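Local coordinates for protein deacetylase EF_0837 (Enterococcus faecalis, PDB 2ICS) that is a binuclear zinc amidohydrolase that binds adenine and deacetylates acetyl-(R)-mandelate with very low efficiency in vitro, at residues D59-F64 and T84-A89. Numbering follows the deposited sequence.
Sequences DHVHCF and TTVIDA. With ZN (zinc ion), chain B.
V61 is gripped through both backbone polar atoms: its N donates to I87 O (2.9 Å, bent to 133° at the hydrogen), and A89 N donates to its O (2.7 Å, 161°). V61 thus bonds to the residues either side of D88, the pattern of a parallel bridge, here between the first two strands of the TIM barrel. D88 extends the grip beyond the strand. Its chi1 of 174° swings the carboxylate toward 62-63, where D88 OD2 accepts a hydrogen bond from C63 N at 3.1 Å through the anti lone pair. T91 OG1, bonded to both H62 ND1 and D88 OD2, is the second-shell link. H60 NE2 and H62 NE2 bind one zinc ion, at 2.2 and 2.0 Å, as the HxH motif of amidohydrolases; the modified K154 and D272 complete the protein ligands. H60 ND1 is hydrogen-bonded to T210 OG1, and A89 CB sits over one face of the H60 imidazole, 3.7 Å from its centroid, a CH-pi contact. Farther out, I87 CD1 rests on D59 CB (3.7 Å), and V86 meets V61 CG2 and C63 SG. The backbone and carboxylate bonds thus fix the chain around the histidines, while T91 and T210 probably orient the H62 and H60 rings for the metal.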
loop_
_atom_site.group_PDB
_atom_site.type_symbol
_atom_site.label_atom_id
_atom_site.label_comp_id
_atom_site.label_asym_id
_atom_site.label_seq_id
_atom_site.Cartn_x
_atom_site.Cartn_y
_atom_site.Cartn_z
ATOM N N ASP A 59 1.389 -0.164 0.465
ATOM C CA ASP A 59 2.001 -0.042 -0.858
ATOM C C ASP A 59 1.656 1.189 -1.697
ATOM O O ASP A 59 1.905 1.209 -2.900
ATOM C CB ASP A 59 1.781 -1.324 -1.688
ATOM C CG ASP A 59 0.343 -1.509 -2.131
ATOM O OD1 ASP A 59 -0.444 -0.539 -2.063
ATOM O OD2 ASP A 59 0.011 -2.633 -2.563
ATOM N N HIS A 60 1.063 2.205 -1.086
ATOM C CA HIS A 60 0.802 3.431 -1.821
ATOM C C HIS A 60 0.981 4.570 -0.834
ATOM O O HIS A 60 0.077 4.912 -0.071
ATOM C CB HIS A 60 -0.590 3.472 -2.458
ATOM C CG HIS A 60 -0.784 4.650 -3.362
ATOM N ND1 HIS A 60 -1.625 4.659 -4.453
ATOM C CD2 HIS A 60 -0.238 5.893 -3.311
ATOM C CE1 HIS A 60 -1.566 5.882 -5.018
ATOM N NE2 HIS A 60 -0.737 6.667 -4.360
ATOM N N VAL A 61 2.166 5.164 -0.883
ATOM C CA VAL A 61 2.534 6.230 0.030
ATOM C C VAL A 61 3.331 7.336 -0.673
ATOM O O VAL A 61 3.797 7.161 -1.794
ATOM C CB VAL A 61 3.382 5.608 1.165
ATOM C CG1 VAL A 61 4.338 6.612 1.740
ATOM C CG2 VAL A 61 2.467 5.035 2.224
ATOM N N HIS A 62 3.473 8.474 -0.003
ATOM C CA HIS A 62 4.251 9.592 -0.512
ATOM C C HIS A 62 5.066 10.104 0.671
ATOM O O HIS A 62 4.571 10.853 1.519
ATOM C CB HIS A 62 3.327 10.661 -1.082
ATOM C CG HIS A 62 2.656 10.236 -2.350
ATOM N ND1 HIS A 62 3.326 10.030 -3.536
ATOM C CD2 HIS A 62 1.370 9.872 -2.585
ATOM C CE1 HIS A 62 2.447 9.549 -4.431
ATOM N NE2 HIS A 62 1.244 9.437 -3.903
ATOM N N CYS A 63 6.319 9.663 0.737
ATOM C CA CYS A 63 7.181 10.030 1.844
ATOM C C CYS A 63 8.571 10.576 1.521
ATOM O O CYS A 63 9.512 10.349 2.285
ATOM C CB CYS A 63 7.313 8.839 2.797
ATOM S SG CYS A 63 7.949 7.344 2.031
ATOM N N PHE A 64 8.712 11.267 0.391
ATOM C CA PHE A 64 9.985 11.897 0.044
ATOM C C PHE A 64 9.830 13.257 0.727
ATOM O O PHE A 64 9.172 14.148 0.190
ATOM C CB PHE A 64 10.122 12.088 -1.471
ATOM C CG PHE A 64 11.392 12.797 -1.885
ATOM C CD1 PHE A 64 11.546 13.273 -3.184
ATOM C CD2 PHE A 64 12.434 12.994 -0.977
ATOM C CE1 PHE A 64 12.715 13.933 -3.579
ATOM C CE2 PHE A 64 13.604 13.654 -1.359
ATOM C CZ PHE A 64 13.745 14.124 -2.662
ATOM N N THR A 84 5.450 -1.491 9.080
ATOM C CA THR A 84 6.869 -1.804 8.983
ATOM C C THR A 84 7.510 -1.477 7.634
ATOM O O THR A 84 8.704 -1.204 7.565
ATOM C CB THR A 84 7.122 -3.295 9.319
ATOM O OG1 THR A 84 6.377 -4.129 8.420
ATOM C CG2 THR A 84 6.692 -3.593 10.746
ATOM N N THR A 85 6.717 -1.501 6.568
ATOM C CA THR A 85 7.222 -1.208 5.228
ATOM C C THR A 85 6.266 -0.300 4.454
ATOM O O THR A 85 5.044 -0.440 4.556
ATOM C CB THR A 85 7.434 -2.522 4.408
ATOM O OG1 THR A 85 8.461 -3.313 5.019
ATOM C CG2 THR A 85 7.844 -2.209 2.982
ATOM N N VAL A 86 6.826 0.643 3.699
ATOM C CA VAL A 86 6.016 1.538 2.883
ATOM C C VAL A 86 6.634 1.640 1.501
ATOM O O VAL A 86 7.851 1.512 1.335
ATOM C CB VAL A 86 5.909 2.978 3.471
ATOM C CG1 VAL A 86 5.141 2.957 4.786
ATOM C CG2 VAL A 86 7.298 3.577 3.661
ATOM N N ILE A 87 5.786 1.851 0.505
ATOM C CA ILE A 87 6.249 1.992 -0.856
ATOM C C ILE A 87 5.765 3.329 -1.378
ATOM O O ILE A 87 4.559 3.563 -1.495
ATOM C CB ILE A 87 5.698 0.876 -1.764
ATOM C CG1 ILE A 87 5.990 -0.496 -1.143
ATOM C CG2 ILE A 87 6.328 0.986 -3.148
ATOM C CD1 ILE A 87 5.499 -1.674 -1.975
ATOM N N ASP A 88 6.708 4.220 -1.664
ATOM C CA ASP A 88 6.371 5.531 -2.195
ATOM C C ASP A 88 5.888 5.351 -3.634
ATOM O O ASP A 88 6.601 4.793 -4.465
ATOM C CB ASP A 88 7.590 6.441 -2.145
ATOM C CG ASP A 88 7.340 7.768 -2.816
ATOM O OD1 ASP A 88 7.403 7.822 -4.062
ATOM O OD2 ASP A 88 7.058 8.753 -2.096
ATOM N N ALA A 89 4.680 5.830 -3.923
ATOM C CA ALA A 89 4.087 5.666 -5.249
ATOM C C ALA A 89 4.508 6.646 -6.346
ATOM O O ALA A 89 3.689 7.421 -6.856
ATOM C CB ALA A 89 2.561 5.651 -5.131
HETATM ZN ZN ZN B . -0.544 8.876 -4.585
HETATM O O HOH W 1 -2.454 9.175 -5.149
#